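Local coordinates for phosphotriesterase homology protein (Escherichia coli, PDB 1BF6) that hydrolyses phosphorylated glyceryl acetates and aromatic acetates and propionates, using two zinc ions in a TIM-barrel active site, at residues A[185-197]-A[220-233]. Residues are numbered along the deposited sequence; the frame is centred on the assembly and turned at random.
With ZN (zinc ion), chain D; SO4 (sulfate ion), chain E.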
loop_
_atom_site.group_PDB
_atom_site.type_symbol
_atom_site.label_atom_id
_atom_site.label_comp_id
_atom_site.label_asym_id
_atom_site.label_seq_id
_atom_site.Cartn_x
_atom_site.Cartn_y
_atom_site.Cartn_z
ATOM N N HIS A 185 -3.296 -2.503 -5.779
ATOM C CA HIS A 185 -3.064 -3.312 -6.977
ATOM C C HIS A 185 -4.166 -3.334 -8.017
ATOM O O HIS A 185 -4.564 -4.402 -8.478
ATOM C CB HIS A 185 -2.735 -4.757 -6.597
ATOM C CG HIS A 185 -1.865 -4.877 -5.397
ATOM N ND1 HIS A 185 -0.829 -4.023 -5.102
ATOM C CD2 HIS A 185 -1.940 -5.740 -4.358
ATOM C CE1 HIS A 185 -0.341 -4.370 -3.928
ATOM N NE2 HIS A 185 -1.000 -5.405 -3.469
ATOM N N CYS A 186 -4.659 -2.166 -8.416
ATOM C CA CYS A 186 -5.705 -2.124 -9.434
ATOM C C CYS A 186 -5.106 -2.131 -10.836
ATOM O O CYS A 186 -5.836 -2.183 -11.825
ATOM C CB CYS A 186 -6.557 -0.861 -9.280
ATOM S SG CYS A 186 -7.474 -0.749 -7.734
ATOM N N ASP A 187 -3.775 -2.147 -10.894
ATOM C CA ASP A 187 -3.036 -2.076 -12.158
ATOM C C ASP A 187 -2.256 -3.335 -12.595
ATOM O O ASP A 187 -1.113 -3.235 -13.038
ATOM C CB ASP A 187 -2.087 -0.866 -12.091
ATOM C CG ASP A 187 -1.008 -1.018 -11.015
ATOM O OD1 ASP A 187 -1.199 -1.812 -10.060
ATOM O OD2 ASP A 187 0.047 -0.343 -11.110
ATOM N N LEU A 188 -2.877 -4.507 -12.497
ATOM C CA LEU A 188 -2.224 -5.751 -12.919
ATOM C C LEU A 188 -2.909 -6.396 -14.131
ATOM O O LEU A 188 -2.548 -7.489 -14.564
ATOM C CB LEU A 188 -2.107 -6.729 -11.744
ATOM C CG LEU A 188 -1.024 -6.348 -10.734
ATOM C CD1 LEU A 188 -1.164 -7.131 -9.432
ATOM C CD2 LEU A 188 0.334 -6.570 -11.361
ATOM N N LYS A 189 -3.869 -5.677 -14.705
ATOM C CA LYS A 189 -4.613 -6.121 -15.882
ATOM C C LYS A 189 -5.461 -4.945 -16.374
ATOM O O LYS A 189 -5.526 -3.907 -15.702
ATOM C CB LYS A 189 -5.530 -7.302 -15.535
ATOM C CG LYS A 189 -6.681 -6.938 -14.619
ATOM C CD LYS A 189 -7.671 -8.065 -14.511
ATOM C CE LYS A 189 -8.714 -7.760 -13.460
ATOM N NZ LYS A 189 -9.630 -8.910 -13.291
ATOM N N ASP A 190 -6.051 -5.085 -17.564
ATOM C CA ASP A 190 -6.929 -4.057 -18.122
ATOM C C ASP A 190 -8.071 -4.105 -17.117
ATOM O O ASP A 190 -8.817 -5.082 -17.059
ATOM C CB ASP A 190 -7.411 -4.444 -19.533
ATOM C CG ASP A 190 -6.282 -4.409 -20.588
ATOM O OD1 ASP A 190 -5.177 -3.917 -20.284
ATOM O OD2 ASP A 190 -6.506 -4.874 -21.731
ATOM N N ASN A 191 -8.173 -3.058 -16.309
ATOM C CA ASN A 191 -9.138 -3.021 -15.215
ATOM C C ASN A 191 -9.943 -1.711 -15.139
ATOM O O ASN A 191 -10.463 -1.360 -14.077
ATOM C CB ASN A 191 -8.300 -3.211 -13.935
ATOM C CG ASN A 191 -9.108 -3.691 -12.731
ATOM O OD1 ASN A 191 -8.693 -3.473 -11.593
ATOM N ND2 ASN A 191 -10.211 -4.387 -12.972
ATOM N N LEU A 192 -10.091 -1.016 -16.265
ATOM C CA LEU A 192 -10.805 0.264 -16.268
ATOM C C LEU A 192 -12.247 0.226 -15.764
ATOM O O LEU A 192 -12.633 1.047 -14.937
ATOM C CB LEU A 192 -10.743 0.928 -17.650
ATOM C CG LEU A 192 -11.102 2.412 -17.670
ATOM C CD1 LEU A 192 -10.206 3.189 -16.712
ATOM C CD2 LEU A 192 -10.969 2.946 -19.083
ATOM N N ASP A 193 -13.031 -0.741 -16.228
ATOM C CA ASP A 193 -14.427 -0.824 -15.805
ATOM C C ASP A 193 -14.556 -0.875 -14.299
ATOM O O ASP A 193 -15.238 -0.036 -13.712
ATOM C CB ASP A 193 -15.131 -2.012 -16.450
ATOM C CG ASP A 193 -15.279 -1.844 -17.946
ATOM O OD1 ASP A 193 -15.561 -0.707 -18.397
ATOM O OD2 ASP A 193 -15.101 -2.843 -18.675
ATOM N N ASN A 194 -13.844 -1.809 -13.675
ATOM C CA ASN A 194 -13.883 -1.939 -12.225
ATOM C C ASN A 194 -13.377 -0.675 -11.532
ATOM O O ASN A 194 -13.950 -0.240 -10.544
ATOM C CB ASN A 194 -13.038 -3.125 -11.762
ATOM C CG ASN A 194 -13.694 -4.478 -12.028
ATOM O OD1 ASN A 194 -13.023 -5.508 -11.946
ATOM N ND2 ASN A 194 -14.990 -4.487 -12.343
ATOM N N ILE A 195 -12.284 -0.103 -12.035
ATOM C CA ILE A 195 -11.714 1.096 -11.431
ATOM C C ILE A 195 -12.708 2.260 -11.430
ATOM O O ILE A 195 -12.838 2.961 -10.428
ATOM C CB ILE A 195 -10.371 1.498 -12.123
ATOM C CG1 ILE A 195 -9.271 0.510 -11.735
ATOM C CG2 ILE A 195 -9.935 2.905 -11.712
ATOM C CD1 ILE A 195 -7.972 0.749 -12.450
ATOM N N LEU A 196 -13.414 2.452 -12.543
ATOM C CA LEU A 196 -14.391 3.537 -12.652
ATOM C C LEU A 196 -15.528 3.336 -11.641
ATOM O O LEU A 196 -15.984 4.290 -10.997
ATOM C CB LEU A 196 -14.944 3.611 -14.079
ATOM C CG LEU A 196 -13.923 4.051 -15.134
ATOM C CD1 LEU A 196 -14.543 3.953 -16.509
ATOM C CD2 LEU A 196 -13.451 5.466 -14.836
ATOM N N LYS A 197 -15.935 2.081 -11.463
ATOM C CA LYS A 197 -16.989 1.743 -10.514
ATOM C C LYS A 197 -16.525 1.989 -9.089
ATOM O O LYS A 197 -17.255 2.583 -8.288
ATOM C CB LYS A 197 -17.444 0.294 -10.712
ATOM C CG LYS A 197 -18.195 0.109 -12.026
ATOM C CD LYS A 197 -18.572 -1.333 -12.305
ATOM C CE LYS A 197 -19.298 -1.452 -13.635
ATOM N NZ LYS A 197 -19.584 -2.877 -13.964
ATOM N N LYS A 220 0.625 0.049 -20.433
ATOM C CA LYS A 220 -0.807 -0.113 -20.226
ATOM C C LYS A 220 -1.277 0.585 -18.950
ATOM O O LYS A 220 -2.416 1.033 -18.884
ATOM C CB LYS A 220 -1.194 -1.584 -20.252
ATOM C CG LYS A 220 -1.054 -2.192 -21.629
ATOM C CD LYS A 220 -1.626 -3.590 -21.703
ATOM C CE LYS A 220 -1.544 -4.105 -23.137
ATOM N NZ LYS A 220 -2.249 -5.404 -23.320
ATOM N N ARG A 221 -0.396 0.689 -17.956
ATOM C CA ARG A 221 -0.715 1.408 -16.721
ATOM C C ARG A 221 -0.870 2.887 -17.125
ATOM O O ARG A 221 -1.812 3.569 -16.709
ATOM C CB ARG A 221 0.417 1.278 -15.682
ATOM C CG ARG A 221 0.624 -0.131 -15.103
ATOM C CD ARG A 221 1.645 -0.117 -13.973
ATOM N NE ARG A 221 1.718 -1.429 -13.328
ATOM C CZ ARG A 221 2.434 -2.462 -13.773
ATOM N NH1 ARG A 221 3.184 -2.354 -14.867
ATOM N NH2 ARG A 221 2.308 -3.649 -13.186
ATOM N N ILE A 222 0.046 3.361 -17.973
ATOM C CA ILE A 222 0.010 4.742 -18.455
ATOM C C ILE A 222 -1.289 5.013 -19.221
ATOM O O ILE A 222 -1.932 6.044 -18.998
ATOM C CB ILE A 222 1.288 5.077 -19.307
ATOM C CG1 ILE A 222 2.473 5.310 -18.361
ATOM C CG2 ILE A 222 1.052 6.296 -20.199
ATOM C CD1 ILE A 222 3.825 5.377 -19.054
ATOM N N ALA A 223 -1.710 4.064 -20.060
ATOM C CA ALA A 223 -2.945 4.207 -20.834
ATOM C C ALA A 223 -4.154 4.322 -19.881
ATOM O O ALA A 223 -5.059 5.126 -20.122
ATOM C CB ALA A 223 -3.119 3.042 -21.777
ATOM N N MET A 224 -4.158 3.530 -18.804
ATOM C CA MET A 224 -5.254 3.590 -17.834
ATOM C C MET A 224 -5.217 4.917 -17.089
ATOM O O MET A 224 -6.263 5.513 -16.844
ATOM C CB MET A 224 -5.219 2.410 -16.846
ATOM C CG MET A 224 -5.649 1.083 -17.460
ATOM S SD MET A 224 -6.349 -0.100 -16.257
ATOM C CE MET A 224 -4.875 -0.604 -15.417
ATOM N N LEU A 225 -4.025 5.405 -16.747
ATOM C CA LEU A 225 -3.945 6.693 -16.061
ATOM C C LEU A 225 -4.525 7.801 -16.950
ATOM O O LEU A 225 -5.217 8.692 -16.463
ATOM C CB LEU A 225 -2.517 7.014 -15.632
ATOM C CG LEU A 225 -2.001 6.173 -14.464
ATOM C CD1 LEU A 225 -0.529 6.482 -14.199
ATOM C CD2 LEU A 225 -2.850 6.443 -13.205
ATOM N N HIS A 226 -4.282 7.714 -18.257
ATOM C CA HIS A 226 -4.817 8.699 -19.194
ATOM C C HIS A 226 -6.343 8.676 -19.218
ATOM O O HIS A 226 -6.982 9.724 -19.310
ATOM C CB HIS A 226 -4.268 8.471 -20.608
ATOM C CG HIS A 226 -2.946 9.131 -20.846
ATOM N ND1 HIS A 226 -2.835 10.402 -21.368
ATOM C CD2 HIS A 226 -1.683 8.729 -20.565
ATOM C CE1 HIS A 226 -1.563 10.757 -21.389
ATOM N NE2 HIS A 226 -0.844 9.761 -20.906
ATOM N N ALA A 227 -6.926 7.483 -19.123
ATOM C CA ALA A 227 -8.385 7.332 -19.121
ATOM C C ALA A 227 -8.960 8.063 -17.903
ATOM O O ALA A 227 -9.987 8.734 -17.996
ATOM C CB ALA A 227 -8.770 5.850 -19.088
ATOM N N LEU A 228 -8.265 7.961 -16.777
ATOM C CA LEU A 228 -8.689 8.613 -15.541
ATOM C C LEU A 228 -8.513 10.128 -15.637
ATOM O O LEU A 228 -9.398 10.892 -15.257
ATOM C CB LEU A 228 -7.922 8.030 -14.347
ATOM C CG LEU A 228 -8.175 6.518 -14.198
ATOM C CD1 LEU A 228 -7.401 5.972 -13.008
ATOM C CD2 LEU A 228 -9.667 6.227 -14.073
ATOM N N ARG A 229 -7.389 10.556 -16.193
ATOM C CA ARG A 229 -7.130 11.976 -16.381
ATOM C C ARG A 229 -8.179 12.590 -17.326
ATOM O O ARG A 229 -8.693 13.685 -17.062
ATOM C CB ARG A 229 -5.733 12.173 -16.974
ATOM C CG ARG A 229 -5.399 13.624 -17.261
ATOM C CD ARG A 229 -4.049 13.729 -17.927
ATOM N NE ARG A 229 -3.702 15.116 -18.197
ATOM C CZ ARG A 229 -3.448 15.593 -19.406
ATOM N NH1 ARG A 229 -3.504 14.791 -20.462
ATOM N NH2 ARG A 229 -3.148 16.874 -19.557
ATOM N N ASP A 230 -8.514 11.875 -18.400
ATOM C CA ASP A 230 -9.492 12.345 -19.381
ATOM C C ASP A 230 -10.884 12.530 -18.782
ATOM O O ASP A 230 -11.689 13.307 -19.294
ATOM C CB ASP A 230 -9.619 11.372 -20.552
ATOM C CG ASP A 230 -8.347 11.260 -21.383
ATOM O OD1 ASP A 230 -7.536 12.217 -21.424
ATOM O OD2 ASP A 230 -8.173 10.187 -21.998
ATOM N N ARG A 231 -11.174 11.794 -17.717
ATOM C CA ARG A 231 -12.476 11.866 -17.061
ATOM C C ARG A 231 -12.455 12.728 -15.798
ATOM O O ARG A 231 -13.449 12.789 -15.054
ATOM C CB ARG A 231 -12.970 10.450 -16.742
ATOM C CG ARG A 231 -13.271 9.622 -17.974
ATOM C CD ARG A 231 -13.303 8.140 -17.643
ATOM N NE ARG A 231 -13.733 7.318 -18.773
ATOM C CZ ARG A 231 -12.982 6.996 -19.825
ATOM N NH1 ARG A 231 -11.729 7.432 -19.924
ATOM N NH2 ARG A 231 -13.490 6.227 -20.778
ATOM N N GLY A 232 -11.331 13.405 -15.577
ATOM C CA GLY A 232 -11.164 14.262 -14.414
ATOM C C GLY A 232 -11.185 13.516 -13.090
ATOM O O GLY A 232 -11.584 14.079 -12.064
ATOM N N LEU A 233 -10.674 12.282 -13.106
ATOM C CA LEU A 233 -10.662 11.413 -11.922
ATOM C C LEU A 233 -9.316 11.259 -11.186
ATOM O O LEU A 233 -9.200 10.442 -10.268
ATOM C CB LEU A 233 -11.226 10.026 -12.302
ATOM C CG LEU A 233 -12.604 10.007 -12.981
ATOM C CD1 LEU A 233 -12.944 8.632 -13.489
ATOM C CD2 LEU A 233 -13.684 10.518 -12.038
HETATM ZN ZN ZN D . -0.240 -6.524 -1.762
HETATM S S SO4 E . -12.614 -9.305 -11.007
HETATM O O1 SO4 E . -12.363 -10.541 -11.745
HETATM O O2 SO4 E . -12.818 -9.619 -9.525
HETATM O O3 SO4 E . -11.431 -8.302 -11.102
HETATM O O4 SO4 E . -13.834 -8.609 -11.611
#
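Leu192 and Leu196 lie level with Met224 and Leu228 where helices 192-197 and 220-230 run side by side in roughly the same direction, inclined at 39° with their axes 11.2 Å apart at closest approach. At this separation side chains, not backbones, make the contact. Leu192 sets both methyls against Ala227, CD2 standing 3.6 Å from Ala227 CB; with CG opposite its backbone N (chi1 -164°), the side chain turns toward helix 220-230 and slides past Leu228 in the opposite direction. Leu196 CD2 meets Leu228 CD2 and packs tightly on Leu233 CD1, at 3.5 Å. Leu233 belongs to the Schellman motif that ends helix 220-230: its N reaches Leu228 O, and Gly232 is the C-prime residue. Met224, bent at chi3 (-74°), tucks its CE against Lys189 O (3.4 Å), and its SD accepts a weak hydrogen bond from Asn191 N. At the loop end of the contact, Arg221 NE forms a salt bridge to Asp187 OD2 (3.0 Å), which lies in the guanidinium plane although NE approaches from above the carboxylate. Asp218 and Thr209 also hold the guanidinium, and Thr209 binds Asp187 OD1. A leucine in place of Arg221 would probably leave Asp187 OD2 without this charged mate and Asp218 without its salt bridge. In the barrel, the loop starts at zinc ligand His185, just after strand 181-183, and both helices pack outside the parallel sheet, where Met224 and Leu228 also touch Phe207 of strand 204-207.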